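Local coordinates for putative uncharacterized protein smu.1108c (Streptococcus mutans, PDB 3L7Y), which is of unknown specific function but binds magnesium and is probably a phosphatase of the haloacid dehalogenase-like hydrolase superfamily, at residues 248-253 against 265-270; 269-274 against 285-290. All coordinates share one frame; numbering follows the deposited sequence.

Interaction 1: 248-253 against 265-270. With MG (magnesium ion), chain B.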
loop_
_atom_site.group_PDB
_atom_site.type_symbol
_atom_site.label_atom_id
_atom_site.label_comp_id
_atom_site.label_asym_id
_atom_site.label_seq_id
_atom_site.Cartn_x
_atom_site.Cartn_y
_atom_site.Cartn_z
ATOM N N MET A 248 13.605 -9.303 3.510
ATOM C CA MET A 248 13.697 -9.082 2.078
ATOM C C MET A 248 12.401 -8.397 1.649
ATOM O O MET A 248 11.323 -8.819 2.064
ATOM C CB MET A 248 13.872 -10.414 1.341
ATOM C CG MET A 248 13.721 -10.330 -0.176
ATOM S SD MET A 248 13.706 -11.972 -0.957
ATOM C CE MET A 248 15.459 -12.346 -0.899
ATOM N N ALA A 249 12.504 -7.351 0.832
ATOM C CA ALA A 249 11.348 -6.537 0.464
ATOM C C ALA A 249 11.440 -6.008 -0.962
ATOM O O ALA A 249 12.526 -5.649 -1.422
ATOM C CB ALA A 249 11.196 -5.381 1.438
ATOM N N PHE A 250 10.296 -5.959 -1.648
ATOM C CA PHE A 250 10.199 -5.500 -3.036
ATOM C C PHE A 250 9.252 -4.309 -3.174
ATOM O O PHE A 250 8.203 -4.306 -2.570
ATOM C CB PHE A 250 9.651 -6.624 -3.925
ATOM C CG PHE A 250 10.482 -7.881 -3.903
ATOM C CD1 PHE A 250 10.283 -8.831 -2.918
ATOM C CD2 PHE A 250 11.449 -8.100 -4.875
ATOM C CE1 PHE A 250 11.029 -9.989 -2.882
ATOM C CE2 PHE A 250 12.214 -9.263 -4.861
ATOM C CZ PHE A 250 12.010 -10.207 -3.859
ATOM N N GLY A 251 9.604 -3.321 -3.993
ATOM C CA GLY A 251 8.734 -2.176 -4.212
ATOM C C GLY A 251 9.033 -1.501 -5.538
ATOM O O GLY A 251 10.062 -1.785 -6.172
ATOM N N ASP A 252 8.128 -0.623 -5.968
ATOM C CA ASP A 252 8.327 0.149 -7.185
ATOM C C ASP A 252 7.860 1.590 -7.018
ATOM O O ASP A 252 7.902 2.355 -7.975
ATOM C CB ASP A 252 7.605 -0.477 -8.384
ATOM C CG ASP A 252 6.122 -0.119 -8.430
ATOM O OD1 ASP A 252 5.570 0.052 -9.538
ATOM O OD2 ASP A 252 5.504 -0.011 -7.355
ATOM N N GLY A 253 7.439 1.967 -5.810
ATOM C CA GLY A 253 6.797 3.264 -5.617
ATOM C C GLY A 253 7.243 4.110 -4.432
ATOM O O GLY A 253 7.882 3.619 -3.510
ATOM N N TYR A 265 17.653 -6.774 2.631
ATOM C CA TYR A 265 17.530 -7.305 1.263
ATOM C C TYR A 265 16.412 -6.615 0.467
ATOM O O TYR A 265 15.351 -7.199 0.159
ATOM C CB TYR A 265 17.422 -8.832 1.261
ATOM C CG TYR A 265 18.530 -9.470 2.066
ATOM C CD1 TYR A 265 19.828 -9.569 1.552
ATOM C CD2 TYR A 265 18.302 -9.928 3.356
ATOM C CE1 TYR A 265 20.863 -10.137 2.303
ATOM C CE2 TYR A 265 19.326 -10.484 4.111
ATOM C CZ TYR A 265 20.598 -10.591 3.581
ATOM O OH TYR A 265 21.599 -11.149 4.338
ATOM N N SER A 266 16.679 -5.356 0.131
ATOM C CA SER A 266 15.693 -4.480 -0.487
ATOM C C SER A 266 15.861 -4.460 -1.998
ATOM O O SER A 266 16.969 -4.193 -2.525
ATOM C CB SER A 266 15.831 -3.071 0.080
ATOM O OG SER A 266 17.198 -2.721 0.182
ATOM N N TYR A 267 14.757 -4.751 -2.686
ATOM C CA TYR A 267 14.744 -4.882 -4.139
ATOM C C TYR A 267 13.829 -3.841 -4.775
ATOM O O TYR A 267 12.632 -3.845 -4.508
ATOM C CB TYR A 267 14.270 -6.291 -4.548
ATOM C CG TYR A 267 15.286 -7.379 -4.284
ATOM C CD1 TYR A 267 16.183 -7.775 -5.274
ATOM C CD2 TYR A 267 15.378 -7.975 -3.038
ATOM C CE1 TYR A 267 17.140 -8.770 -5.026
ATOM C CE2 TYR A 267 16.320 -8.962 -2.779
ATOM C CZ TYR A 267 17.199 -9.352 -3.775
ATOM O OH TYR A 267 18.130 -10.330 -3.512
ATOM N N ALA A 268 14.387 -2.956 -5.606
ATOM C CA ALA A 268 13.567 -2.130 -6.487
ATOM C C ALA A 268 13.340 -2.867 -7.794
ATOM O O ALA A 268 14.272 -3.434 -8.358
ATOM C CB ALA A 268 14.239 -0.783 -6.756
ATOM N N MET A 269 12.104 -2.858 -8.282
ATOM C CA MET A 269 11.796 -3.473 -9.563
ATOM C C MET A 269 12.509 -2.716 -10.681
ATOM O O MET A 269 12.717 -1.505 -10.580
ATOM C CB MET A 269 10.281 -3.490 -9.803
ATOM C CG MET A 269 9.478 -4.113 -8.666
ATOM S SD MET A 269 10.004 -5.809 -8.314
ATOM C CE MET A 269 9.554 -6.647 -9.840
ATOM N N ALA A 270 12.900 -3.428 -11.735
ATOM C CA ALA A 270 13.524 -2.786 -12.894
ATOM C C ALA A 270 12.687 -1.617 -13.420
ATOM O O ALA A 270 13.239 -0.672 -13.991
ATOM C CB ALA A 270 13.777 -3.796 -14.012
HETATM MG MG MG B . 3.299 0.032 -6.541
HETATM O O HOH W 1 3.206 1.126 -8.762
HETATM O O HOH W 2 2.448 2.373 -6.611
HETATM O O HOH W 3 3.964 1.132 -4.443
HETATM O O HOH W 4 0.999 -0.142 -5.406
#
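Four backbone hydrogen bonds join A249 and G251 to Y265, Y267 and M269, pairing neighbouring parallel strands of the Rossmann-like HAD core. A249 N donates to Y265 O at 2.9 Å. Y267 N then gives A249 O the shortest bond, 2.7 Å. G251 N to Y267 O and M269 N to G251 O, each 3.1 Å, continue the pairing as far as M269.

Apolar packing fills the face bearing M248, F250, Y265 and Y267. The F250 and Y267 rings lie side by side, planes 21° apart but slid so far that they barely overlap; F250 CD2 instead meets Y267 CB at 3.4 Å. M248, extended until it bends at chi3 (-77°), crosses Y267 obliquely in a Met-aromatic contact, its SD 5.4 Å from the centroid of the Y267 ring. V292 and V295 of helix 291-301 cover F250, a position suited to a large apolar ring. A249 and A268 keep small side chains on the other face.

Metal binding begins where strand 247-251 stops: D252 OD2 binds magnesium at 2.4 Å, alongside the D43 carboxylate and the main-chain O of D45. D252 OD1 accepts a bond from metal-bound water 1, so the carboxylate holds the ion both directly and through the water.

Interaction 2: 269-274 against 285-290; sequences MANAPK and KSNDES
This is a loop-to-loop contact beyond the C-terminal ends of the parallel strands 265-268 and 282-283 in the HAD fold, where the turn after the first meets the loop leading from the second to helix 291-301. M269 to A272 form a type I beta turn, closed by A272 N to M269 O, which presents A270 and N271 to the second loop. A270 N makes a weak bond of 3.3 Å to K285 O, and the small A270 CB lies 3.6 Å from S286 N, so the backbones can come close.

M269 brings its methyl to the same loop. Bends at chi2 and chi3 set M269 CE 3.2 Å from K285 O and also near N287 N; a flexible thioether chain suits this filling of an irregular surface.

Asparagine suits position 271 because its amide can both donate and accept: ND2 donates to G46 O in helix 44-48, while OD1 faces 285-290. A chi1 of 49° puts CG between the backbone N and the carbonyl carbon and brings OD1 up to the N287 backbone N. The side chains of N271 and N287 cross at about a right angle, their amide planes 38° apart. N287 N donates to N271 OD1 at 2.9 Å, approaching from above the plane of the side-chain carbonyl.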
loop_
_atom_site.group_PDB
_atom_site.type_symbol
_atom_site.label_atom_id
_atom_site.label_comp_id
_atom_site.label_asym_id
_atom_site.label_seq_id
_atom_site.Cartn_x
_atom_site.Cartn_y
_atom_site.Cartn_z
ATOM N N MET A 269 12.104 -2.858 -8.282
ATOM C CA MET A 269 11.796 -3.473 -9.563
ATOM C C MET A 269 12.509 -2.716 -10.681
ATOM O O MET A 269 12.717 -1.505 -10.580
ATOM C CB MET A 269 10.281 -3.490 -9.803
ATOM C CG MET A 269 9.478 -4.113 -8.666
ATOM S SD MET A 269 10.004 -5.809 -8.314
ATOM C CE MET A 269 9.554 -6.647 -9.840
ATOM N N ALA A 270 12.900 -3.428 -11.735
ATOM C CA ALA A 270 13.524 -2.786 -12.894
ATOM C C ALA A 270 12.687 -1.617 -13.420
ATOM O O ALA A 270 13.239 -0.672 -13.991
ATOM C CB ALA A 270 13.777 -3.796 -14.012
ATOM N N ASN A 271 11.367 -1.696 -13.240
ATOM C CA ASN A 271 10.449 -0.647 -13.721
ATOM C C ASN A 271 10.239 0.528 -12.770
ATOM O O ASN A 271 9.544 1.477 -13.105
ATOM C CB ASN A 271 9.081 -1.238 -14.102
ATOM C CG ASN A 271 8.520 -2.145 -13.034
ATOM O OD1 ASN A 271 8.989 -3.269 -12.862
ATOM N ND2 ASN A 271 7.513 -1.662 -12.298
ATOM N N ALA A 272 10.833 0.472 -11.587
ATOM C CA ALA A 272 10.677 1.554 -10.628
ATOM C C ALA A 272 11.428 2.799 -11.098
ATOM O O ALA A 272 12.343 2.695 -11.909
ATOM C CB ALA A 272 11.150 1.112 -9.239
ATOM N N PRO A 273 11.021 3.982 -10.610
ATOM C CA PRO A 273 11.676 5.251 -10.946
ATOM C C PRO A 273 12.959 5.402 -10.167
ATOM O O PRO A 273 13.129 4.740 -9.140
ATOM C CB PRO A 273 10.690 6.320 -10.453
ATOM C CG PRO A 273 9.518 5.579 -9.844
ATOM C CD PRO A 273 9.910 4.155 -9.660
ATOM N N LYS A 274 13.828 6.296 -10.634
ATOM C CA LYS A 274 15.151 6.486 -10.052
ATOM C C LYS A 274 15.160 6.632 -8.538
ATOM O O LYS A 274 15.996 6.036 -7.859
ATOM C CB LYS A 274 15.841 7.699 -10.689
ATOM C CG LYS A 274 15.775 7.709 -12.206
ATOM C CD LYS A 274 16.065 6.331 -12.791
ATOM C CE LYS A 274 17.556 6.045 -12.859
ATOM N NZ LYS A 274 18.235 6.828 -13.939
ATOM N N LYS A 285 14.287 -7.889 -11.846
ATOM C CA LYS A 285 13.659 -7.693 -13.152
ATOM C C LYS A 285 12.360 -6.923 -12.989
ATOM O O LYS A 285 11.992 -6.563 -11.880
ATOM C CB LYS A 285 13.407 -9.017 -13.869
ATOM C CG LYS A 285 14.576 -9.424 -14.728
ATOM C CD LYS A 285 15.610 -10.163 -13.928
ATOM C CE LYS A 285 15.576 -11.630 -14.296
ATOM N NZ LYS A 285 14.192 -11.993 -14.661
ATOM N N SER A 286 11.673 -6.658 -14.093
ATOM C CA SER A 286 10.442 -5.867 -14.040
ATOM C C SER A 286 9.290 -6.722 -13.534
ATOM O O SER A 286 9.383 -7.943 -13.509
ATOM C CB SER A 286 10.090 -5.353 -15.427
ATOM O OG SER A 286 9.549 -6.406 -16.207
ATOM N N ASN A 287 8.194 -6.077 -13.145
ATOM C CA ASN A 287 7.025 -6.812 -12.706
ATOM C C ASN A 287 6.419 -7.618 -13.847
ATOM O O ASN A 287 5.614 -8.505 -13.612
ATOM C CB ASN A 287 5.980 -5.868 -12.102
ATOM C CG ASN A 287 5.409 -4.890 -13.117
ATOM O OD1 ASN A 287 4.191 -4.651 -13.160
ATOM N ND2 ASN A 287 6.283 -4.305 -13.929
ATOM N N ASP A 288 6.798 -7.304 -15.085
ATOM C CA ASP A 288 6.291 -8.060 -16.227
ATOM C C ASP A 288 7.229 -9.207 -16.593
ATOM O O ASP A 288 6.998 -9.927 -17.561
ATOM C CB ASP A 288 6.047 -7.150 -17.431
ATOM C CG ASP A 288 4.756 -6.357 -17.312
ATOM O OD1 ASP A 288 3.818 -6.848 -16.653
ATOM O OD2 ASP A 288 4.679 -5.243 -17.871
ATOM N N GLU A 289 8.296 -9.370 -15.820
ATOM C CA GLU A 289 9.117 -10.561 -15.949
ATOM C C GLU A 289 9.193 -11.320 -14.636
ATOM O O GLU A 289 10.226 -11.905 -14.306
ATOM C CB GLU A 289 10.525 -10.217 -16.418
ATOM C CG GLU A 289 10.569 -9.330 -17.637
ATOM C CD GLU A 289 11.982 -9.127 -18.132
ATOM O OE1 GLU A 289 12.788 -10.073 -18.017
ATOM O OE2 GLU A 289 12.288 -8.026 -18.631
ATOM N N SER A 290 8.099 -11.305 -13.880
ATOM C CA SER A 290 8.059 -12.049 -12.625
ATOM C C SER A 290 9.277 -11.748 -11.750
ATOM O O SER A 290 9.884 -12.656 -11.172
ATOM C CB SER A 290 7.967 -13.551 -12.900
ATOM O OG SER A 290 6.649 -13.902 -13.281
#

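Overall arrangement
Interactions 1 and 2 follow one another along the chain and share M269 and A270, their centres 9 Å apart on the same side of the chain's centre. Interaction 1 joins the two strands of the beta-alpha-beta unit 247-251, 257-262 and 265-268; interaction 2 carries on from its last strand to the loop before helix 291-301. That helix follows interaction 2 in the chain and returns to pack on the strands of interaction 1. The two contacts meet directly where D252 CA packs on A272 CB at 3.6 Å. The turn 269-272 therefore lies between the metal-binding loop after strand 247-251 and an outer loop, with the N271 side chain packed on D252 and about 7 Å from the magnesium ion.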